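Long-range contacts in EIAV protease (Equine infectious anemia virus, PDB 1FMB), which probably cleaves the viral polyprotein as a homodimeric retroviral aspartic protease, caught here with a peptide-like inhibitor in its active site: residues A[27-32]-A[90-95]; A[31-36]-A[80-85]; A[72-77]-A[96-101]. The protein carries 1 engineered substitution. All blocks are in the same frame, centred on the assembly; numbering follows the deposited sequence. Where two conformers were deposited one is given.

Contact 1 (A[27-32]-A[90-95]); sequences GADTSV and LGRDIL. With HYB ([2-(2-methyl-propane-2-sulfonylmethyl)-3-naphthalen-1-yl-propionyl-valinyl]-phenylalaninol), chain B.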
# COMPACT_ATOMS: atom_id res chain seq x y z
N GLY A 27 -1.15 -1.03 2.76
CA GLY A 27 -0.23 0.00 3.21
C GLY A 27 -0.88 1.36 3.30
O GLY A 27 -0.18 2.33 3.53
N ALA A 28 -2.20 1.55 3.15
CA ALA A 28 -2.87 2.84 3.22
C ALA A 28 -3.70 2.83 4.49
O ALA A 28 -4.48 1.87 4.71
CB ALA A 28 -3.73 3.08 1.96
N ASP A 29 -3.44 3.80 5.40
CA ASP A 29 -4.24 3.82 6.63
C ASP A 29 -5.70 4.18 6.42
O ASP A 29 -6.55 3.74 7.18
CB ASP A 29 -3.75 4.86 7.63
CG ASP A 29 -2.37 4.57 8.18
OD1 ASP A 29 -1.82 3.45 8.09
OD2 ASP A 29 -1.86 5.52 8.84
N THR A 30 -5.88 4.90 5.31
CA THR A 30 -7.21 5.40 5.04
C THR A 30 -7.44 5.37 3.54
O THR A 30 -6.57 5.12 2.71
CB THR A 30 -7.24 6.83 5.66
OG1 THR A 30 -8.61 7.26 5.59
CG2 THR A 30 -6.37 7.78 4.86
N SER A 31 -8.69 5.46 3.17
CA SER A 31 -9.10 5.33 1.74
C SER A 31 -9.16 6.70 1.05
O SER A 31 -9.62 7.66 1.66
CB SER A 31 -10.46 4.71 1.81
OG SER A 31 -10.41 3.36 2.29
N VAL A 32 -8.80 6.74 -0.22
CA VAL A 32 -8.75 7.99 -0.97
C VAL A 32 -9.32 7.84 -2.37
O VAL A 32 -8.99 6.96 -3.15
CB VAL A 32 -7.25 8.37 -1.14
CG1 VAL A 32 -7.15 9.80 -1.73
CG2 VAL A 32 -6.59 8.42 0.25
N LEU A 90 -8.73 1.81 -1.57
CA LEU A 90 -9.47 1.36 -0.42
C LEU A 90 -8.32 0.93 0.56
O LEU A 90 -7.56 -0.03 0.31
CB LEU A 90 -10.32 0.12 -0.77
CG LEU A 90 -11.81 0.41 -0.88
CD1 LEU A 90 -12.15 1.75 -1.48
CD2 LEU A 90 -12.53 -0.75 -1.54
N GLY A 91 -8.20 1.67 1.66
CA GLY A 91 -7.17 1.36 2.65
C GLY A 91 -7.80 0.52 3.78
O GLY A 91 -8.96 0.11 3.73
N ARG A 92 -7.07 0.47 4.89
CA ARG A 92 -7.41 -0.38 6.03
C ARG A 92 -8.74 -0.07 6.69
O ARG A 92 -9.39 -1.00 7.20
CB ARG A 92 -6.24 -0.40 7.04
CG ARG A 92 -4.96 -1.09 6.46
CD ARG A 92 -3.97 -1.29 7.67
NE ARG A 92 -3.52 -0.04 8.26
CZ ARG A 92 -3.97 0.58 9.34
NH1 ARG A 92 -4.95 0.05 10.13
NH2 ARG A 92 -3.48 1.75 9.77
N ASP A 93 -9.13 1.20 6.72
CA ASP A 93 -10.40 1.55 7.33
C ASP A 93 -11.53 0.85 6.62
O ASP A 93 -12.30 0.18 7.29
CB ASP A 93 -10.60 3.07 7.38
CG ASP A 93 -10.55 3.73 6.00
OD1 ASP A 93 -10.00 3.22 5.02
OD2 ASP A 93 -11.11 4.83 5.82
N ILE A 94 -11.58 0.86 5.28
CA ILE A 94 -12.65 0.19 4.55
C ILE A 94 -12.41 -1.28 4.38
O ILE A 94 -13.33 -2.13 4.38
CB ILE A 94 -12.88 0.95 3.21
CG1 ILE A 94 -13.53 2.28 3.54
CG2 ILE A 94 -13.89 0.13 2.40
CD1 ILE A 94 -13.89 3.18 2.38
N LEU A 95 -11.15 -1.73 4.23
CA LEU A 95 -10.85 -3.14 4.15
C LEU A 95 -11.33 -3.89 5.40
O LEU A 95 -11.78 -5.03 5.30
CB LEU A 95 -9.34 -3.32 3.97
CG LEU A 95 -8.81 -2.98 2.58
CD1 LEU A 95 -7.32 -3.22 2.48
CD2 LEU A 95 -9.54 -3.66 1.42
S1 HYB B . -1.44 9.29 6.22
O2 HYB B . -0.38 10.26 6.29
O3 HYB B . -2.19 9.19 5.01
C4 HYB B . 4.78 8.24 7.82
C5 HYB B . 3.95 8.95 7.00
C6 HYB B . 2.79 8.32 6.42
C7 HYB B . 2.51 7.03 6.68
C8 HYB B . 3.41 6.21 7.56
C9 HYB B . 4.52 6.86 8.11
C10 HYB B . 5.40 6.14 8.99
C11 HYB B . 5.16 4.82 9.26
C12 HYB B . 4.04 4.16 8.69
C13 HYB B . 3.17 4.86 7.85
O14 HYB B . 1.77 1.88 1.52
C15 HYB B . 2.12 2.65 0.31
N16 HYB B . 1.23 4.58 1.47
C17 HYB B . 2.45 4.08 0.83
C18 HYB B . 3.58 4.06 1.89
C19 HYB B . 4.24 5.36 2.30
C20 HYB B . 3.86 6.09 3.44
C21 HYB B . 4.52 7.26 3.84
C22 HYB B . 5.60 7.72 3.08
C23 HYB B . 6.01 7.00 1.96
C24 HYB B . 5.34 5.84 1.57
N25 HYB B . -0.12 6.74 3.17
C26 HYB B . -0.68 6.06 1.97
C27 HYB B . 0.60 5.76 1.10
O28 HYB B . 0.99 6.42 0.15
C29 HYB B . -1.74 6.90 1.21
C30 HYB B . -2.01 6.32 -0.19
C31 HYB B . -3.00 6.93 2.10
C32 HYB B . -0.49 6.45 4.45
O33 HYB B . -1.32 5.58 4.73
C34 HYB B . 0.26 7.23 5.55
C35 HYB B . 1.32 6.24 6.09
C36 HYB B . -0.69 7.74 6.68
C37 HYB B . -3.87 8.70 7.49
C38 HYB B . -2.66 9.67 7.55
C39 HYB B . -3.19 11.08 7.23
C40 HYB B . -1.96 9.64 8.93
O HOH W 1 -10.78 7.95 4.40

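Contact 2 (A[31-36]-A[80-85]); sequences SVLTTA and MLVADI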
# COMPACT_ATOMS: atom_id res chain seq x y z
N SER A 31 -8.69 5.46 3.17
CA SER A 31 -9.10 5.33 1.74
C SER A 31 -9.16 6.70 1.05
O SER A 31 -9.62 7.66 1.66
CB SER A 31 -10.46 4.71 1.81
OG SER A 31 -10.41 3.36 2.29
N VAL A 32 -8.80 6.74 -0.22
CA VAL A 32 -8.75 7.99 -0.97
C VAL A 32 -9.32 7.84 -2.37
O VAL A 32 -8.99 6.96 -3.15
CB VAL A 32 -7.25 8.37 -1.14
CG1 VAL A 32 -7.15 9.80 -1.73
CG2 VAL A 32 -6.59 8.42 0.25
N LEU A 33 -10.22 8.73 -2.69
CA LEU A 33 -10.81 8.76 -4.05
C LEU A 33 -9.97 9.81 -4.81
O LEU A 33 -9.66 10.92 -4.30
CB LEU A 33 -12.18 9.28 -3.69
CG LEU A 33 -13.37 9.34 -4.60
CD1 LEU A 33 -13.61 7.93 -5.17
CD2 LEU A 33 -14.54 9.88 -3.78
N THR A 34 -9.70 9.45 -6.06
CA THR A 34 -8.99 10.44 -6.91
C THR A 34 -10.00 11.53 -7.24
O THR A 34 -11.23 11.38 -7.25
CB THR A 34 -8.43 9.86 -8.20
OG1 THR A 34 -9.50 9.47 -9.13
CG2 THR A 34 -7.59 8.61 -8.08
N THR A 35 -9.56 12.76 -7.46
CA THR A 35 -10.48 13.84 -7.82
C THR A 35 -11.27 13.57 -9.13
O THR A 35 -12.44 14.01 -9.17
CB THR A 35 -9.60 15.08 -8.08
OG1 THR A 35 -8.82 15.33 -6.90
CG2 THR A 35 -10.49 16.27 -8.44
N ALA A 36 -10.68 12.90 -10.11
CA ALA A 36 -11.28 12.57 -11.40
C ALA A 36 -12.44 11.62 -11.08
O ALA A 36 -13.51 11.83 -11.65
CB ALA A 36 -10.37 11.85 -12.37
N MET A 80 -14.65 9.45 2.75
CA MET A 80 -13.46 9.07 2.04
C MET A 80 -12.70 10.38 1.75
O MET A 80 -13.37 11.40 1.56
CB MET A 80 -13.75 8.51 0.64
CG MET A 80 -13.86 7.00 0.68
SD MET A 80 -14.14 6.28 -0.94
CE MET A 80 -12.54 5.84 -1.64
N LEU A 81 -11.38 10.33 1.76
CA LEU A 81 -10.66 11.55 1.40
C LEU A 81 -10.64 11.67 -0.12
O LEU A 81 -10.88 10.68 -0.87
CB LEU A 81 -9.19 11.43 1.85
CG LEU A 81 -9.05 11.18 3.36
CD1 LEU A 81 -7.58 11.12 3.75
CD2 LEU A 81 -9.76 12.30 4.12
N VAL A 82 -10.45 12.85 -0.68
CA VAL A 82 -10.36 13.09 -2.14
C VAL A 82 -9.01 13.79 -2.41
O VAL A 82 -8.63 14.75 -1.72
CB VAL A 82 -11.52 13.95 -2.65
CG1 VAL A 82 -11.34 14.10 -4.15
CG2 VAL A 82 -12.87 13.34 -2.25
N ALA A 83 -8.20 13.31 -3.35
CA ALA A 83 -6.90 13.95 -3.62
C ALA A 83 -6.42 13.72 -5.02
O ALA A 83 -6.90 12.79 -5.71
CB ALA A 83 -5.87 13.42 -2.57
N ASP A 84 -5.51 14.62 -5.55
CA ASP A 84 -5.10 14.35 -6.93
C ASP A 84 -4.03 13.26 -6.98
O ASP A 84 -2.85 13.58 -7.15
CB ASP A 84 -4.43 15.60 -7.52
CG ASP A 84 -5.50 16.61 -7.90
OD1 ASP A 84 -6.57 16.21 -8.38
OD2 ASP A 84 -5.26 17.83 -7.73
N ILE A 85 -4.42 12.02 -6.81
CA ILE A 85 -3.52 10.88 -6.84
C ILE A 85 -3.90 10.04 -8.06
O ILE A 85 -4.97 10.24 -8.61
CB ILE A 85 -3.49 10.10 -5.53
CG1 ILE A 85 -4.85 9.52 -5.12
CG2 ILE A 85 -3.04 11.08 -4.44
CD1 ILE A 85 -4.73 8.37 -4.11

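Contact 3 (A[72-77]-A[96-101]); sequences KGRHIK and QDLGAK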
# COMPACT_ATOMS: atom_id res chain seq x y z
N LYS A 72 -19.72 -6.96 -1.90
CA LYS A 72 -19.88 -8.17 -1.08
C LYS A 72 -21.22 -8.08 -0.34
O LYS A 72 -21.33 -8.40 0.84
CB LYS A 72 -18.79 -8.12 -0.02
CG LYS A 72 -17.54 -8.94 -0.12
CD LYS A 72 -16.87 -8.85 1.26
CE LYS A 72 -16.58 -10.27 1.77
NZ LYS A 72 -15.65 -10.33 2.94
N GLY A 73 -22.26 -7.58 -0.99
CA GLY A 73 -23.56 -7.41 -0.35
C GLY A 73 -23.52 -6.53 0.88
O GLY A 73 -24.49 -6.62 1.64
N ARG A 74 -22.49 -5.73 1.16
CA ARG A 74 -22.45 -4.86 2.31
C ARG A 74 -22.81 -3.45 1.85
O ARG A 74 -22.76 -3.08 0.68
CB ARG A 74 -21.11 -4.79 3.03
CG ARG A 74 -20.82 -6.08 3.81
CD ARG A 74 -19.35 -6.41 3.68
NE ARG A 74 -18.84 -6.76 5.01
CZ ARG A 74 -18.61 -8.03 5.34
NH1 ARG A 74 -18.64 -8.92 4.36
NH2 ARG A 74 -18.30 -8.32 6.59
N HIS A 75 -23.22 -2.65 2.82
CA HIS A 75 -23.60 -1.26 2.51
C HIS A 75 -22.81 -0.40 3.48
O HIS A 75 -23.23 -0.40 4.65
CB HIS A 75 -25.10 -1.15 2.83
CG HIS A 75 -25.67 0.03 2.12
ND1 HIS A 75 -26.25 -0.12 0.88
CD2 HIS A 75 -25.75 1.33 2.47
CE1 HIS A 75 -26.68 1.08 0.49
NE2 HIS A 75 -26.39 1.97 1.43
N ILE A 76 -21.70 0.21 3.08
CA ILE A 76 -20.94 0.97 4.07
C ILE A 76 -21.12 2.46 3.85
O ILE A 76 -21.01 2.92 2.72
CB ILE A 76 -19.48 0.54 3.92
CG1 ILE A 76 -19.33 -0.85 4.55
CG2 ILE A 76 -18.51 1.49 4.58
CD1 ILE A 76 -18.45 -1.70 3.67
N LYS A 77 -21.42 3.16 4.93
CA LYS A 77 -21.65 4.60 4.82
C LYS A 77 -20.47 5.20 5.58
O LYS A 77 -20.29 4.93 6.78
CB LYS A 77 -22.90 4.97 5.59
CG LYS A 77 -24.06 5.67 4.95
CD LYS A 77 -25.02 4.54 4.56
CE LYS A 77 -26.41 5.04 4.21
NZ LYS A 77 -26.46 5.96 3.03
N GLN A 96 -11.17 -3.32 6.59
CA GLN A 96 -11.58 -3.89 7.87
C GLN A 96 -13.10 -4.05 7.85
O GLN A 96 -13.68 -5.10 8.21
CB GLN A 96 -11.13 -3.00 9.03
CG GLN A 96 -11.42 -3.56 10.41
CD GLN A 96 -10.96 -2.68 11.56
OE1 GLN A 96 -10.29 -1.67 11.34
NE2 GLN A 96 -11.34 -3.03 12.79
N ASP A 97 -13.77 -3.02 7.37
CA ASP A 97 -15.23 -3.04 7.25
C ASP A 97 -15.69 -4.19 6.35
O ASP A 97 -16.66 -4.87 6.66
CB ASP A 97 -15.82 -1.76 6.63
CG ASP A 97 -15.76 -0.63 7.64
OD1 ASP A 97 -15.81 -0.97 8.84
OD2 ASP A 97 -15.63 0.57 7.29
N LEU A 98 -15.04 -4.43 5.22
CA LEU A 98 -15.37 -5.46 4.30
C LEU A 98 -14.89 -6.84 4.80
O LEU A 98 -15.26 -7.81 4.11
CB LEU A 98 -14.81 -5.31 2.87
CG LEU A 98 -15.40 -4.11 2.12
CD1 LEU A 98 -14.64 -3.78 0.85
CD2 LEU A 98 -16.86 -4.38 1.77
N GLY A 99 -14.14 -6.98 5.86
CA GLY A 99 -13.72 -8.32 6.26
C GLY A 99 -12.48 -8.77 5.53
O GLY A 99 -12.19 -9.95 5.56
N ALA A 100 -11.69 -7.92 4.85
CA ALA A 100 -10.51 -8.37 4.12
C ALA A 100 -9.41 -8.78 5.10
O ALA A 100 -9.39 -8.31 6.22
CB ALA A 100 -9.88 -7.22 3.31
N LYS A 101 -8.58 -9.71 4.73
CA LYS A 101 -7.51 -10.09 5.67
C LYS A 101 -6.27 -10.39 4.84
O LYS A 101 -6.35 -10.85 3.70
CB LYS A 101 -7.94 -11.30 6.51
CG LYS A 101 -8.12 -12.52 5.63
CD LYS A 101 -8.53 -13.76 6.41
CE LYS A 101 -9.73 -13.44 7.29
NZ LYS A 101 -10.40 -14.71 7.71
O HOH W 2 -19.21 -4.58 6.88

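Contact 1 (A[27-32]-A[90-95])
The guanidinium of R92 takes the carboxylate oxygen OD1 of D29 at its edge, in plane, while the carbonyl oxygen of D29 lies over one of its faces. From R92 NH2 to D29 OD1 the salt bridge measures 2.9 Å; the nitrogen reaches that oxygen from above the carboxylate plane, the two planes being 71° apart. The R92 chain gets there by bending at chi3 (-63°), which lays it side by side with D29. Its start is fixed as well: R92 N, in the first turn of helix 92-97, donates a straight bond to A28 O (2.9 Å, 166°).

A second polar knot forms around the buried hydroxyl of S31. S31 OG accepts from G91 N, the N-cap residue, at 2.9 Å and donates to D93 OD1 at 2.8 Å, meeting the syn side of that carboxylate close to its plane. I94 CD1 packs against the same hydroxyl oxygen at 3.5 Å. One water sits 2.6 Å from T30 OG1 and donates to S31 O, with only a weak bond to D93 OD2.

G27 closes the Asp-Thr-Gly signature that begins at D25, the catalytic aspartate motif of the family, and just after it D29 N donates a straight bond to the inhibitor oxygen O33 (2.8 Å). R8 of the second subunit forms a salt bridge with D29 OD2, and R92 NH1 bonds to L5 O of that subunit. With an arginine at each oxygen, the D29 carboxylate is probably kept ionised, and it links the inhibitor-binding loop, the C-terminal helix and the dimer interface.

Contact 2 (A[31-36]-A[80-85])
V32 CG1 meets I85 CD1 at 3.7 Å and the A83 methyl, CB, at 3.9 Å. Its position follows from chi1 -171°, which sets CG1 opposite the backbone N and turns it toward these two. L33 points to the other face of the sheet, where its CD2 lies alongside V82 CG2 at 4.1 Å, the two side chains pointing the same way. M80, bent at chi3 (94°), brings its CE methyl over the strand to within 4.0 Å of L33 CB.

Between these two layers of side chains, strands 32-34 and 80-83 run parallel with a 36° twist, V32 paired with L81 and L33 with V82. Each strand donates and accepts in turn: L81 N to S31 O, L33 N to L81 O (2.7 Å), A83 N to L33 O. The last rung, T35 N to A83 O at 3.2 Å, is the bent one, with the donor above the carbonyl plane. At the polar edge T35 OG1 donates to D84 OD1 (2.8 Å), again from above the carboxylate plane; D84 is the centre of an inverse gamma turn that ends the pairing.

V32 also bonds to I89, a pairing that belongs to the psi-shaped structure of aspartic proteases, and I85 comes within about 4 Å of the inhibitor. T34 caps helix 35-40 through H37 N, while Y38 of that helix covers L33 and V82. On its far edge strand 74-83 bonds to strand 58-71 through T65 and F63, which leaves it between two partners in the mixed sheet.

Contact 3 (A[72-77]-A[96-101])
Strand 74-77 passes the C-terminal end of helix 92-97 without pairing with it: the nearest CA atoms, R74 with L98 and I76 with D97, stay more than 7 Å apart, and side chains fill the gap. K72 and G73 both have positive phi in the turn that leads into the strand. On the other side G99 leaves helical geometry with phi 85°, and its N bonds back to Q96 O.

L98 carries the apolar part. Its CD2 touches I76 CD1 at 3.6 Å and R74 CD at 3.7 Å, the side chains crossing at a slant, while I76 CD1 also reaches D97 CB at 4.0 Å.

G99 closes the helix as a Schellman motif, and the basic side chains of 72-77 gather at the carbonyls near this end. K72 NZ donates to L98 O at 2.8 Å, nearly head-on to that carbonyl (166°), its chain bent at chi3 to reach it; the same NZ also bonds to L104 O of the second subunit. The same L98 O stands 3.5 Å above the centre of one face of the R74 guanidinium. R74 NE shares its one N-H between a water in the guanidinium plane and, weakly, D97 O (3.3 Å, 137°); the water in turn donates to D97 O at 2.6 Å. These positive groups would complement the negative end of the helix dipole. Just beyond, K101 enters an antiparallel ladder with a strand of the second subunit, and L98 packs on L104 of that subunit.

In the fold
From the N terminus, strand 18-24 leads into the loop at 27-32, which contact 1 joins to 90-95, closing a long loop that holds strand 32-34, helix 35-40 and the hairpin strands 58-71 and 74-83. Contact 2 closes a shorter loop within it, from 31-36 to 80-85; both set out from the chain around S31 and V32, which they share, and they touch where T30 packs on L81 and M80 on L90 and I94. Contact 3 begins inside both loops, at 72-77, and ends beyond them at 96-101, so it crosses each. Strand 74-83 serves contacts 2 and 3, helix 92-97 contacts 1 and 3, tying sheet, active-site loop and C-terminal helix together.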